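Local coordinates for cobalamin biosynthesis protein CobN (Mycobacterium tuberculosis, PDB 7C6O), which is the large catalytic subunit of cobaltochelatase, the enzyme that inserts cobalt into the corrin ring during cobalamin biosynthesis, at residues 204-218 against 337-350. Numbering follows the deposited sequence.
Sequences NTGYVEALCRAIEDA and ISYVADPERCARVA
Tyr207 sets its ring against the CB of Tyr339, which sits over one face 4.3 Å from the ring centroid, a CH-pi contact. The two phenol side chains lie side by side and point the same way, but their planes are turned 43° apart. The Tyr207 CG occupies the crowded position between backbone N and carbonyl carbon (chi1 71°), which turns the ring under Tyr339 CB; Val208 CG2 covers the opposite face, so the ring is held between the two, and Asn204 O lies at its edge. Beside this pair a water accepts from Tyr207 N at 2.8 Å, lying between the first turn of helix 206-217 and the middle of edge strand 337-341. Further along, small residues bring the backbones together. Ala210 CB meets Ala341 CB at 3.5 Å, and Cys346 SG lies 4.0 Å from the same Ala210 methyl. Ala214 CB rests on Cys346 O, while Ala350 CB presses on the backbone between Ala214 and Ile215, 3.5 Å from Ala214 C. Leu211, with CG anti to its own N, sends CD1 across Val349 at about a right angle, 4.1 Å from Val349 CG1. The axes of the helical segments 206-217 and 343-350 thus approach to 8.3 Å, crossing at -57°. Asp342 caps the second helix through OD1, which takes Arg345 N from above the carboxylate plane. Ile215 and Tyr207 also touch strand 190-196, so helix 206-217 packs on the mixed sheet that strand 337-341 borders. The contact is therefore mainly apolar: alanine methyls permit close helix packing, and a tyrosine ring clasped on both faces fills the strand side.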
loop_
_atom_site.group_PDB
_atom_site.type_symbol
_atom_site.label_atom_id
_atom_site.label_comp_id
_atom_site.label_asym_id
_atom_site.label_seq_id
_atom_site.Cartn_x
_atom_site.Cartn_y
_atom_site.Cartn_z
ATOM N N ASN A 204 4.518 -32.248 14.448
ATOM C CA ASN A 204 3.529 -31.179 14.605
ATOM C C ASN A 204 2.894 -30.876 13.247
ATOM O O ASN A 204 3.111 -29.833 12.629
ATOM C CB ASN A 204 4.174 -29.937 15.208
ATOM C CG ASN A 204 4.188 -29.961 16.725
ATOM O OD1 ASN A 204 3.448 -30.718 17.355
ATOM N ND2 ASN A 204 5.026 -29.119 17.320
ATOM N N THR A 205 2.090 -31.828 12.780
ATOM C CA THR A 205 1.426 -31.698 11.490
ATOM C C THR A 205 -0.082 -31.531 11.621
ATOM O O THR A 205 -0.788 -31.558 10.607
ATOM C CB THR A 205 1.746 -32.902 10.599
ATOM O OG1 THR A 205 1.395 -34.115 11.277
ATOM C CG2 THR A 205 3.228 -32.924 10.252
ATOM N N GLY A 206 -0.589 -31.343 12.842
ATOM C CA GLY A 206 -2.022 -31.192 13.026
ATOM C C GLY A 206 -2.597 -30.002 12.279
ATOM O O GLY A 206 -3.718 -30.063 11.767
ATOM N N TYR A 207 -1.843 -28.900 12.205
ATOM C CA TYR A 207 -2.335 -27.740 11.466
ATOM C C TYR A 207 -2.442 -28.037 9.975
ATOM O O TYR A 207 -3.329 -27.500 9.300
ATOM C CB TYR A 207 -1.445 -26.517 11.721
ATOM C CG TYR A 207 -0.062 -26.542 11.092
ATOM C CD1 TYR A 207 0.266 -25.671 10.058
ATOM C CD2 TYR A 207 0.919 -27.418 11.543
ATOM C CE1 TYR A 207 1.532 -25.678 9.484
ATOM C CE2 TYR A 207 2.185 -27.431 10.975
ATOM C CZ TYR A 207 2.484 -26.561 9.946
ATOM O OH TYR A 207 3.741 -26.577 9.383
ATOM N N VAL A 208 -1.570 -28.903 9.454
ATOM C CA VAL A 208 -1.647 -29.294 8.050
ATOM C C VAL A 208 -2.828 -30.226 7.820
ATOM O O VAL A 208 -3.544 -30.108 6.818
ATOM C CB VAL A 208 -0.318 -29.938 7.608
ATOM C CG1 VAL A 208 -0.418 -30.455 6.179
ATOM C CG2 VAL A 208 0.825 -28.942 7.741
ATOM N N GLU A 209 -3.049 -31.170 8.740
ATOM C CA GLU A 209 -4.187 -32.077 8.624
ATOM C C GLU A 209 -5.502 -31.310 8.587
ATOM O O GLU A 209 -6.402 -31.637 7.801
ATOM C CB GLU A 209 -4.183 -33.069 9.789
ATOM C CG GLU A 209 -5.414 -33.958 9.852
ATOM C CD GLU A 209 -5.484 -34.933 8.696
ATOM O OE1 GLU A 209 -4.416 -35.267 8.140
ATOM O OE2 GLU A 209 -6.605 -35.361 8.340
ATOM N N ALA A 210 -5.629 -30.281 9.426
ATOM C CA ALA A 210 -6.866 -29.511 9.466
ATOM C C ALA A 210 -7.120 -28.805 8.142
ATOM O O ALA A 210 -8.257 -28.773 7.656
ATOM C CB ALA A 210 -6.821 -28.504 10.612
ATOM N N LEU A 211 -6.073 -28.232 7.543
ATOM C CA LEU A 211 -6.241 -27.582 6.248
ATOM C C LEU A 211 -6.582 -28.600 5.167
ATOM O O LEU A 211 -7.399 -28.321 4.281
ATOM C CB LEU A 211 -4.981 -26.801 5.877
ATOM C CG LEU A 211 -5.090 -25.969 4.595
ATOM C CD1 LEU A 211 -6.331 -25.082 4.639
ATOM C CD2 LEU A 211 -3.839 -25.130 4.377
ATOM N N CYS A 212 -5.975 -29.789 5.230
ATOM C CA CYS A 212 -6.313 -30.843 4.277
ATOM C C CYS A 212 -7.779 -31.242 4.389
ATOM O O CYS A 212 -8.455 -31.439 3.373
ATOM C CB CYS A 212 -5.410 -32.059 4.488
ATOM S SG CYS A 212 -3.701 -31.839 3.946
ATOM N N ARG A 213 -8.291 -31.369 5.618
ATOM C CA ARG A 213 -9.700 -31.712 5.792
ATOM C C ARG A 213 -10.610 -30.605 5.268
ATOM O O ARG A 213 -11.667 -30.885 4.693
ATOM C CB ARG A 213 -9.991 -32.001 7.264
ATOM C CG ARG A 213 -9.326 -33.268 7.777
ATOM C CD ARG A 213 -9.697 -33.560 9.216
ATOM N NE ARG A 213 -9.001 -34.743 9.715
ATOM C CZ ARG A 213 -9.153 -35.241 10.938
ATOM N NH1 ARG A 213 -9.982 -34.661 11.795
ATOM N NH2 ARG A 213 -8.474 -36.321 11.302
ATOM N N ALA A 214 -10.211 -29.343 5.446
ATOM C CA ALA A 214 -10.999 -28.242 4.901
ATOM C C ALA A 214 -11.003 -28.269 3.377
ATOM O O ALA A 214 -12.016 -27.945 2.747
ATOM C CB ALA A 214 -10.462 -26.905 5.415
ATOM N N ILE A 215 -9.873 -28.645 2.770
ATOM C CA ILE A 215 -9.809 -28.779 1.316
ATOM C C ILE A 215 -10.759 -29.870 0.841
ATOM O O ILE A 215 -11.475 -29.702 -0.156
ATOM C CB ILE A 215 -8.360 -29.054 0.875
ATOM C CG1 ILE A 215 -7.495 -27.810 1.094
ATOM C CG2 ILE A 215 -8.311 -29.512 -0.578
ATOM C CD1 ILE A 215 -6.011 -28.078 0.980
ATOM N N GLU A 216 -10.786 -31.000 1.551
ATOM C CA GLU A 216 -11.727 -32.063 1.216
ATOM C C GLU A 216 -13.169 -31.600 1.390
ATOM O O GLU A 216 -14.031 -31.916 0.561
ATOM C CB GLU A 216 -11.438 -33.301 2.071
ATOM C CG GLU A 216 -10.204 -34.072 1.605
ATOM C CD GLU A 216 -9.579 -34.936 2.688
ATOM O OE1 GLU A 216 -9.883 -34.727 3.882
ATOM O OE2 GLU A 216 -8.774 -35.824 2.337
ATOM N N ASP A 217 -13.449 -30.837 2.452
ATOM C CA ASP A 217 -14.793 -30.297 2.642
ATOM C C ASP A 217 -15.207 -29.404 1.481
ATOM O O ASP A 217 -16.389 -29.362 1.121
ATOM C CB ASP A 217 -14.876 -29.517 3.953
ATOM C CG ASP A 217 -14.743 -30.404 5.172
ATOM O OD1 ASP A 217 -14.830 -31.639 5.020
ATOM O OD2 ASP A 217 -14.545 -29.866 6.283
ATOM N N ALA A 218 -14.256 -28.683 0.891
ATOM C CA ALA A 218 -14.516 -27.855 -0.279
ATOM C C ALA A 218 -14.529 -28.652 -1.577
ATOM O O ALA A 218 -14.670 -28.057 -2.651
ATOM C CB ALA A 218 -13.477 -26.733 -0.369
ATOM N N ILE A 337 6.655 -25.644 21.235
ATOM C CA ILE A 337 5.756 -24.897 20.366
ATOM C C ILE A 337 4.916 -25.869 19.553
ATOM O O ILE A 337 5.415 -26.900 19.080
ATOM C CB ILE A 337 6.557 -23.957 19.445
ATOM C CG1 ILE A 337 7.396 -22.987 20.277
ATOM C CG2 ILE A 337 5.632 -23.207 18.499
ATOM C CD1 ILE A 337 8.466 -22.272 19.479
ATOM N N SER A 338 3.638 -25.541 19.390
ATOM C CA SER A 338 2.751 -26.273 18.502
ATOM C C SER A 338 1.858 -25.277 17.777
ATOM O O SER A 338 1.475 -24.246 18.335
ATOM C CB SER A 338 1.899 -27.294 19.265
ATOM O OG SER A 338 0.989 -27.944 18.398
ATOM N N TYR A 339 1.543 -25.582 16.524
ATOM C CA TYR A 339 0.645 -24.756 15.728
ATOM C C TYR A 339 -0.738 -25.393 15.726
ATOM O O TYR A 339 -0.902 -26.535 15.283
ATOM C CB TYR A 339 1.180 -24.576 14.307
ATOM C CG TYR A 339 2.300 -23.560 14.232
ATOM C CD1 TYR A 339 3.627 -23.943 14.384
ATOM C CD2 TYR A 339 2.026 -22.212 14.027
ATOM C CE1 TYR A 339 4.650 -23.016 14.323
ATOM C CE2 TYR A 339 3.043 -21.277 13.964
ATOM C CZ TYR A 339 4.353 -21.685 14.113
ATOM O OH TYR A 339 5.367 -20.755 14.051
ATOM N N VAL A 340 -1.722 -24.658 16.235
ATOM C CA VAL A 340 -3.084 -25.146 16.405
ATOM C C VAL A 340 -3.969 -24.446 15.383
ATOM O O VAL A 340 -3.949 -23.213 15.274
ATOM C CB VAL A 340 -3.585 -24.906 17.838
ATOM C CG1 VAL A 340 -4.984 -25.453 18.012
ATOM C CG2 VAL A 340 -2.630 -25.540 18.841
ATOM N N ALA A 341 -4.751 -25.226 14.642
ATOM C CA ALA A 341 -5.503 -24.697 13.516
ATOM C C ALA A 341 -6.894 -24.229 13.928
ATOM O O ALA A 341 -7.516 -24.776 14.844
ATOM C CB ALA A 341 -5.621 -25.745 12.410
ATOM N N ASP A 342 -7.372 -23.201 13.223
ATOM C CA ASP A 342 -8.727 -22.685 13.350
ATOM C C ASP A 342 -9.554 -23.276 12.219
ATOM O O ASP A 342 -9.346 -22.899 11.055
ATOM C CB ASP A 342 -8.717 -21.154 13.271
ATOM C CG ASP A 342 -10.098 -20.525 13.451
ATOM O OD1 ASP A 342 -11.092 -21.036 12.895
ATOM O OD2 ASP A 342 -10.180 -19.491 14.146
ATOM N N PRO A 343 -10.488 -24.192 12.498
ATOM C CA PRO A 343 -11.199 -24.866 11.395
ATOM C C PRO A 343 -11.981 -23.916 10.503
ATOM O O PRO A 343 -12.056 -24.136 9.287
ATOM C CB PRO A 343 -12.126 -25.846 12.129
ATOM C CG PRO A 343 -11.496 -26.039 13.474
ATOM C CD PRO A 343 -10.870 -24.725 13.816
ATOM N N GLU A 344 -12.572 -22.866 11.073
ATOM C CA GLU A 344 -13.316 -21.915 10.253
ATOM C C GLU A 344 -12.388 -21.164 9.305
ATOM O O GLU A 344 -12.706 -20.996 8.122
ATOM C CB GLU A 344 -14.091 -20.946 11.149
ATOM C CG GLU A 344 -15.054 -20.033 10.402
ATOM C CD GLU A 344 -14.369 -18.814 9.812
ATOM O OE1 GLU A 344 -13.354 -18.362 10.387
ATOM O OE2 GLU A 344 -14.841 -18.313 8.769
ATOM N N ARG A 345 -11.232 -20.711 9.800
ATOM C CA ARG A 345 -10.269 -20.056 8.922
ATOM C C ARG A 345 -9.648 -21.037 7.936
ATOM O O ARG A 345 -9.280 -20.643 6.823
ATOM C CB ARG A 345 -9.183 -19.365 9.747
ATOM C CG ARG A 345 -9.655 -18.141 10.533
ATOM C CD ARG A 345 -9.958 -16.949 9.619
ATOM N NE ARG A 345 -11.316 -16.988 9.078
ATOM C CZ ARG A 345 -11.788 -16.132 8.177
ATOM N NH1 ARG A 345 -11.011 -15.165 7.705
ATOM N NH2 ARG A 345 -13.037 -16.242 7.743
ATOM N N CYS A 346 -9.518 -22.310 8.323
ATOM C CA CYS A 346 -9.098 -23.329 7.367
ATOM C C CYS A 346 -10.057 -23.393 6.188
ATOM O O CYS A 346 -9.632 -23.561 5.038
ATOM C CB CYS A 346 -9.008 -24.695 8.049
ATOM S SG CYS A 346 -7.543 -24.936 9.075
ATOM N N ALA A 347 -11.357 -23.251 6.455
ATOM C CA ALA A 347 -12.347 -23.279 5.384
ATOM C C ALA A 347 -12.182 -22.092 4.444
ATOM O O ALA A 347 -12.362 -22.228 3.227
ATOM C CB ALA A 347 -13.756 -23.308 5.977
ATOM N N ARG A 348 -11.840 -20.921 4.985
ATOM C CA ARG A 348 -11.628 -19.752 4.136
ATOM C C ARG A 348 -10.404 -19.936 3.248
ATOM O O ARG A 348 -10.447 -19.642 2.049
ATOM C CB ARG A 348 -11.491 -18.493 4.993
ATOM C CG ARG A 348 -11.099 -17.247 4.208
ATOM C CD ARG A 348 -12.241 -16.728 3.335
ATOM N NE ARG A 348 -13.335 -16.172 4.129
ATOM C CZ ARG A 348 -14.556 -16.695 4.203
ATOM N NH1 ARG A 348 -14.858 -17.790 3.518
ATOM N NH2 ARG A 348 -15.481 -16.116 4.958
ATOM N N VAL A 349 -9.297 -20.420 3.819
ATOM C CA VAL A 349 -8.099 -20.668 3.019
ATOM C C VAL A 349 -8.369 -21.754 1.986
ATOM O O VAL A 349 -8.031 -21.610 0.805
ATOM C CB VAL A 349 -6.909 -21.039 3.922
ATOM C CG1 VAL A 349 -5.695 -21.386 3.070
ATOM C CG2 VAL A 349 -6.584 -19.899 4.874
ATOM N N ALA A 350 -8.985 -22.858 2.418
ATOM C CA ALA A 350 -9.306 -23.940 1.492
ATOM C C ALA A 350 -10.276 -23.473 0.415
ATOM O O ALA A 350 -10.107 -23.801 -0.767
ATOM C CB ALA A 350 -9.890 -25.130 2.254
HETATM O O HOH W 1 -0.028 -28.677 14.357
#